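PDB 3UP9: lipoprotein from Actinomyces odontolyticus, which probably serves as the membrane-anchored, methionine-binding receptor of a transport system. Local coordinates for residues P15-K20 with G84-P89; G91-K96 with A171-N176. One frame throughout, in Å; residues are numbered along the deposited sequence.

From the N terminus, the chain leaves strand 7-13 and enters helix 15-28, whose first turn is one half of contact 1. It then builds most of the first lobe before strand 86-87 returns to that turn and closes contact 1. Directly afterwards strand 91-93 starts the five-stranded sheet of the second lobe, and strand 170-173 pairs with it to close contact 2. The two contacts therefore follow in series, neither nested nor crossed, with centres about 17 Å apart. They meet at the selenomethionine between the lobes, where the backbone N of Asn-176 in contact 2 probably hydrogen-bonds to OE1 of Glu-88 in contact 1, at 3.0 Å.

Contact 1 (P15-K20 with G84-P89); sequences PSPHAK and GIHLEP. With MSE (selenomethionine), chain B.
The amino-group end of the selenomethionine pocket is built here, where Pro-17 and His-18 in the first turn of helix 15-28 meet His-86 and Glu-88 on and just after strand 86-87. Glu-88 is the hub. Its OE1 takes a hydrogen bond from the ligand N at 2.6 Å and another from the backbone N of Asn-176, while its OE2 accepts one from NE2 of His-86 at 2.9 Å. That last bond reaches the anti lone pair of OE2 and lies in the imidazole plane, with an N-H...O angle of 155°. Bonds to both oxygens together hold the carboxylate in its rotation, and His-86 acts as a second-shell residue positioning the first-shell glutamate. The negative charge would be expected to favour a protonated ligand amine.

The helix contributes His-18 and Pro-17. Ring atom CE1 of His-18 comes to 3.0 Å from OE2 of Glu-88, the ring steeply turned against the carboxylate. With CG set beside its backbone N, anti to the carbonyl carbon (chi1 -50°), the His-18 ring turns CE1 toward both the ligand N and that oxygen. The two imidazoles meet obliquely, their planes at 54°, and the polar end of His-18 is bound through NE2 to OD1 of Asn-202. Pro-17, preceded by a cis peptide bond, adds an apolar contact: its CG packs 3.4 Å from NE2 of His-86, and its CD rests close to OE2 of Glu-88.

Around this core, Phe-61 on strand 59-64 meets the His-18 ring edge-to-face, and Trp-236 touches Pro-17. The side chains of the helix start thus meet a strand, 86-87, that pairs antiparallel with strands 201-207 and 242-243.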
loop_
_atom_site.group_PDB
_atom_site.type_symbol
_atom_site.label_atom_id
_atom_site.label_comp_id
_atom_site.label_asym_id
_atom_site.label_seq_id
_atom_site.Cartn_x
_atom_site.Cartn_y
_atom_site.Cartn_z
ATOM N N PRO A 15 8.792 0.982 4.661
ATOM C CA PRO A 15 10.089 0.260 4.486
ATOM C C PRO A 15 10.140 -0.824 3.409
ATOM O O PRO A 15 11.158 -0.945 2.728
ATOM C CB PRO A 15 10.330 -0.363 5.840
ATOM C CG PRO A 15 9.519 0.445 6.774
ATOM C CD PRO A 15 8.352 1.005 6.051
ATOM N N SER A 16 9.088 -1.642 3.293
ATOM C CA SER A 16 9.104 -2.753 2.323
ATOM C C SER A 16 7.779 -2.810 1.605
ATOM O O SER A 16 6.743 -2.832 2.238
ATOM C CB SER A 16 9.407 -4.088 3.000
ATOM O OG SER A 16 9.681 -5.049 2.019
ATOM N N PRO A 17 7.795 -2.835 0.275
ATOM C CA PRO A 17 8.920 -2.811 -0.680
ATOM C C PRO A 17 9.596 -1.444 -0.962
ATOM O O PRO A 17 10.718 -1.404 -1.527
ATOM C CB PRO A 17 8.280 -3.329 -1.981
ATOM C CG PRO A 17 6.851 -2.895 -1.882
ATOM C CD PRO A 17 6.498 -3.008 -0.415
ATOM N N HIS A 18 8.920 -0.356 -0.604
ATOM C CA HIS A 18 9.229 0.939 -1.190
ATOM C C HIS A 18 10.630 1.406 -0.864
ATOM O O HIS A 18 11.383 1.705 -1.772
ATOM C CB HIS A 18 8.178 1.983 -0.781
ATOM C CG HIS A 18 6.760 1.525 -1.000
ATOM N ND1 HIS A 18 6.160 0.677 -0.174
ATOM C CD2 HIS A 18 5.839 1.817 -2.014
ATOM C CE1 HIS A 18 4.912 0.428 -0.645
ATOM N NE2 HIS A 18 4.736 1.115 -1.773
ATOM N N ALA A 19 11.009 1.465 0.408
ATOM C CA ALA A 19 12.377 1.892 0.729
ATOM C C ALA A 19 13.406 0.936 0.159
ATOM O O ALA A 19 14.446 1.380 -0.287
ATOM C CB ALA A 19 12.610 2.155 2.221
ATOM N N LYS A 20 13.142 -0.361 0.131
ATOM C CA LYS A 20 14.105 -1.296 -0.510
ATOM C C LYS A 20 14.322 -1.008 -2.022
ATOM O O LYS A 20 15.443 -1.015 -2.524
ATOM C CB LYS A 20 13.671 -2.753 -0.311
ATOM C CG LYS A 20 13.642 -3.192 1.126
ATOM C CD LYS A 20 13.496 -4.703 1.299
ATOM C CE LYS A 20 13.899 -5.206 2.702
ATOM N NZ LYS A 20 15.247 -5.869 2.873
ATOM N N GLY A 84 2.022 3.595 -12.399
ATOM C CA GLY A 84 2.075 2.434 -11.532
ATOM C C GLY A 84 3.432 1.774 -11.572
ATOM O O GLY A 84 3.996 1.480 -12.636
ATOM N N ILE A 85 3.978 1.582 -10.404
ATOM C CA ILE A 85 5.227 0.843 -10.267
ATOM C C ILE A 85 4.988 -0.637 -9.924
ATOM O O ILE A 85 5.503 -1.505 -10.601
ATOM C CB ILE A 85 6.154 1.527 -9.238
ATOM C CG1 ILE A 85 6.417 2.942 -9.781
ATOM C CG2 ILE A 85 7.481 0.697 -8.985
ATOM C CD1 ILE A 85 6.674 3.910 -8.653
ATOM N N HIS A 86 4.216 -0.887 -8.878
ATOM C CA HIS A 86 3.900 -2.218 -8.466
ATOM C C HIS A 86 2.584 -2.271 -7.727
ATOM O O HIS A 86 2.084 -1.261 -7.253
ATOM C CB HIS A 86 4.980 -2.755 -7.555
ATOM C CG HIS A 86 5.027 -2.082 -6.207
ATOM N ND1 HIS A 86 5.811 -1.042 -5.962
ATOM C CD2 HIS A 86 4.343 -2.342 -5.039
ATOM C CE1 HIS A 86 5.638 -0.641 -4.687
ATOM N NE2 HIS A 86 4.750 -1.450 -4.125
ATOM N N LEU A 87 2.033 -3.485 -7.683
ATOM C CA LEU A 87 0.872 -3.846 -6.953
ATOM C C LEU A 87 1.275 -4.744 -5.782
ATOM O O LEU A 87 2.169 -5.607 -5.919
ATOM C CB LEU A 87 -0.060 -4.623 -7.909
ATOM C CG LEU A 87 -1.349 -5.213 -7.391
ATOM C CD1 LEU A 87 -2.298 -4.035 -7.170
ATOM C CD2 LEU A 87 -1.892 -6.223 -8.423
ATOM N N GLU A 88 0.622 -4.524 -4.640
ATOM C CA GLU A 88 0.695 -5.405 -3.468
ATOM C C GLU A 88 -0.678 -6.003 -3.223
ATOM O O GLU A 88 -1.519 -5.310 -2.646
ATOM C CB GLU A 88 1.084 -4.620 -2.210
ATOM C CG GLU A 88 2.538 -4.205 -2.069
ATOM C CD GLU A 88 2.683 -2.943 -1.225
ATOM O OE1 GLU A 88 1.984 -2.819 -0.198
ATOM O OE2 GLU A 88 3.467 -2.037 -1.597
ATOM N N PRO A 89 -0.927 -7.267 -3.663
ATOM C CA PRO A 89 -2.200 -7.854 -3.397
ATOM C C PRO A 89 -2.608 -7.801 -1.891
ATOM O O PRO A 89 -1.800 -8.065 -0.983
ATOM C CB PRO A 89 -2.031 -9.300 -3.916
ATOM C CG PRO A 89 -0.965 -9.223 -4.962
ATOM C CD PRO A 89 -0.036 -8.227 -4.354
HETATM N N MSE B 300 1.539 -0.227 -0.005
HETATM C CA MSE B 300 0.069 -0.199 0.154
HETATM C C MSE B 300 -0.660 -1.025 -0.879
HETATM O O MSE B 300 -0.195 -1.117 -2.047
HETATM O OXT MSE B 300 -1.710 -1.575 -0.512
HETATM C CB MSE B 300 -0.433 1.219 0.066
HETATM C CG MSE B 300 -1.958 1.380 0.359
HETATM SE SE MSE B 300 -2.477 3.217 0.196
HETATM C CE MSE B 300 -1.253 4.158 1.469
#

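Contact 2 (G91-K96 with A171-N176); sequences GVFSNK and AVINGN. With MSE (selenomethionine), chain B.
Three backbone hydrogen bonds join Gly-91 to Phe-93 antiparallel with Ala-171 to Ile-173, in the central mixed sheet of the second lobe, as in two-lobed periplasmic-binding-protein folds. Phe-93 and Ala-171 form a hydrogen-bonded pair, bonding N to O in both directions, each at 2.9 Å. Ile-173 N gives the third bond to Gly-91 O, also 2.9 Å.

Apolar contacts fall on both faces. The Phe-93 ring, with CG anti to its carbonyl carbon (chi1 -63°), lies across the Ile-173 side chain at about a right angle, CD1 3.6 Å from Ile-173 CB, and its CE1 edge meets Ile-173 O. The ring also passes over Gly-91, where a side chain would collide with it. Cutting Phe-93 back to an alanine is likely to strip Ile-173 of its aromatic contact and open a gap over Gly-91. On the other face, Val-92 CG2 and Val-172 CG2 are 4.3 Å apart.

One ligand bond comes just beyond the strand: Asn-174 ND2 reaches carboxylate OXT of the selenomethionine at 3.0 Å, nearly straight (174°), and also bonds Asn-117.

The valine face packs on helix 115-127, Ile-173 on helix 161-164; strands 107-112 and 191-192 flank the pair.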
loop_
_atom_site.group_PDB
_atom_site.type_symbol
_atom_site.label_atom_id
_atom_site.label_comp_id
_atom_site.label_asym_id
_atom_site.label_seq_id
_atom_site.Cartn_x
_atom_site.Cartn_y
_atom_site.Cartn_z
ATOM N N GLY A 91 -4.397 -9.014 1.426
ATOM C CA GLY A 91 -4.684 -10.331 1.964
ATOM C C GLY A 91 -5.477 -10.323 3.261
ATOM O O GLY A 91 -5.482 -9.352 4.015
ATOM N N VAL A 92 -6.173 -11.423 3.476
ATOM C CA VAL A 92 -6.779 -11.785 4.732
ATOM C C VAL A 92 -5.746 -12.689 5.359
ATOM O O VAL A 92 -5.240 -13.635 4.719
ATOM C CB VAL A 92 -8.116 -12.519 4.554
ATOM C CG1 VAL A 92 -8.681 -12.907 5.929
ATOM C CG2 VAL A 92 -9.092 -11.655 3.756
ATOM N N PHE A 93 -5.387 -12.335 6.582
ATOM C CA PHE A 93 -4.440 -13.065 7.366
ATOM C C PHE A 93 -5.085 -13.498 8.641
ATOM O O PHE A 93 -6.099 -12.956 9.045
ATOM C CB PHE A 93 -3.224 -12.160 7.653
ATOM C CG PHE A 93 -2.478 -11.752 6.406
ATOM C CD1 PHE A 93 -2.857 -10.636 5.672
ATOM C CD2 PHE A 93 -1.417 -12.507 5.943
ATOM C CE1 PHE A 93 -2.162 -10.260 4.523
ATOM C CE2 PHE A 93 -0.724 -12.138 4.791
ATOM C CZ PHE A 93 -1.081 -10.999 4.103
ATOM N N SER A 94 -4.478 -14.486 9.281
ATOM C CA SER A 94 -4.936 -14.986 10.565
ATOM C C SER A 94 -3.803 -15.765 11.240
ATOM O O SER A 94 -2.993 -16.374 10.582
ATOM C CB SER A 94 -6.164 -15.882 10.326
ATOM O OG SER A 94 -6.547 -16.651 11.434
ATOM N N ASN A 95 -3.776 -15.740 12.568
ATOM C CA ASN A 95 -2.987 -16.692 13.336
ATOM C C ASN A 95 -3.827 -17.786 14.002
ATOM O O ASN A 95 -3.255 -18.630 14.710
ATOM C CB ASN A 95 -2.155 -15.990 14.405
ATOM C CG ASN A 95 -1.052 -15.152 13.830
ATOM O OD1 ASN A 95 -0.607 -15.345 12.700
ATOM N ND2 ASN A 95 -0.630 -14.194 14.587
ATOM N N LYS A 96 -5.157 -17.774 13.794
ATOM C CA LYS A 96 -6.079 -18.683 14.533
ATOM C C LYS A 96 -6.753 -19.694 13.601
ATOM O O LYS A 96 -7.213 -20.734 14.041
ATOM C CB LYS A 96 -7.134 -17.885 15.389
ATOM C CG LYS A 96 -6.500 -17.024 16.535
ATOM C CD LYS A 96 -7.448 -16.054 17.316
ATOM C CE LYS A 96 -6.748 -15.017 18.199
ATOM N NZ LYS A 96 -5.512 -15.607 18.797
ATOM N N ALA A 171 -7.526 -10.679 10.147
ATOM C CA ALA A 171 -7.387 -9.223 9.881
ATOM C C ALA A 171 -7.100 -9.022 8.404
ATOM O O ALA A 171 -6.431 -9.871 7.819
ATOM C CB ALA A 171 -6.281 -8.619 10.743
ATOM N N VAL A 172 -7.624 -7.959 7.792
ATOM C CA VAL A 172 -7.274 -7.624 6.387
ATOM C C VAL A 172 -6.084 -6.669 6.394
ATOM O O VAL A 172 -6.130 -5.649 7.052
ATOM C CB VAL A 172 -8.478 -7.044 5.582
ATOM C CG1 VAL A 172 -8.126 -6.954 4.096
ATOM C CG2 VAL A 172 -9.742 -7.931 5.808
ATOM N N ILE A 173 -5.013 -6.999 5.661
ATOM C CA ILE A 173 -3.746 -6.339 5.849
ATOM C C ILE A 173 -3.034 -6.040 4.523
ATOM O O ILE A 173 -2.641 -6.956 3.822
ATOM C CB ILE A 173 -2.773 -7.149 6.728
ATOM C CG1 ILE A 173 -3.437 -7.703 8.010
ATOM C CG2 ILE A 173 -1.544 -6.292 7.073
ATOM C CD1 ILE A 173 -2.444 -8.301 9.038
ATOM N N ASN A 174 -2.780 -4.747 4.246
ATOM C CA ASN A 174 -2.007 -4.305 3.096
ATOM C C ASN A 174 -0.617 -4.888 3.108
ATOM O O ASN A 174 0.025 -5.059 4.202
ATOM C CB ASN A 174 -1.918 -2.762 3.077
ATOM C CG ASN A 174 -3.290 -2.076 2.967
ATOM O OD1 ASN A 174 -4.077 -2.029 3.926
ATOM N ND2 ASN A 174 -3.572 -1.549 1.796
ATOM N N GLY A 175 -0.100 -5.157 1.911
ATOM C CA GLY A 175 1.256 -5.739 1.749
ATOM C C GLY A 175 2.380 -5.143 2.577
ATOM O O GLY A 175 3.056 -5.875 3.283
ATOM N N ASN A 176 2.556 -3.819 2.532
ATOM C CA ASN A 176 3.604 -3.141 3.283
ATOM C C ASN A 176 3.589 -3.513 4.748
ATOM O O ASN A 176 4.644 -3.671 5.300
ATOM C CB ASN A 176 3.587 -1.601 3.127
ATOM C CG ASN A 176 2.359 -0.946 3.733
ATOM O OD1 ASN A 176 1.252 -1.059 3.196
ATOM N ND2 ASN A 176 2.541 -0.258 4.853
HETATM N N MSE B 300 1.539 -0.227 -0.005
HETATM C CA MSE B 300 0.069 -0.199 0.154
HETATM C C MSE B 300 -0.660 -1.025 -0.879
HETATM O O MSE B 300 -0.195 -1.117 -2.047
HETATM O OXT MSE B 300 -1.710 -1.575 -0.512
HETATM C CB MSE B 300 -0.433 1.219 0.066
HETATM C CG MSE B 300 -1.958 1.380 0.359
HETATM SE SE MSE B 300 -2.477 3.217 0.196
HETATM C CE MSE B 300 -1.253 4.158 1.469
#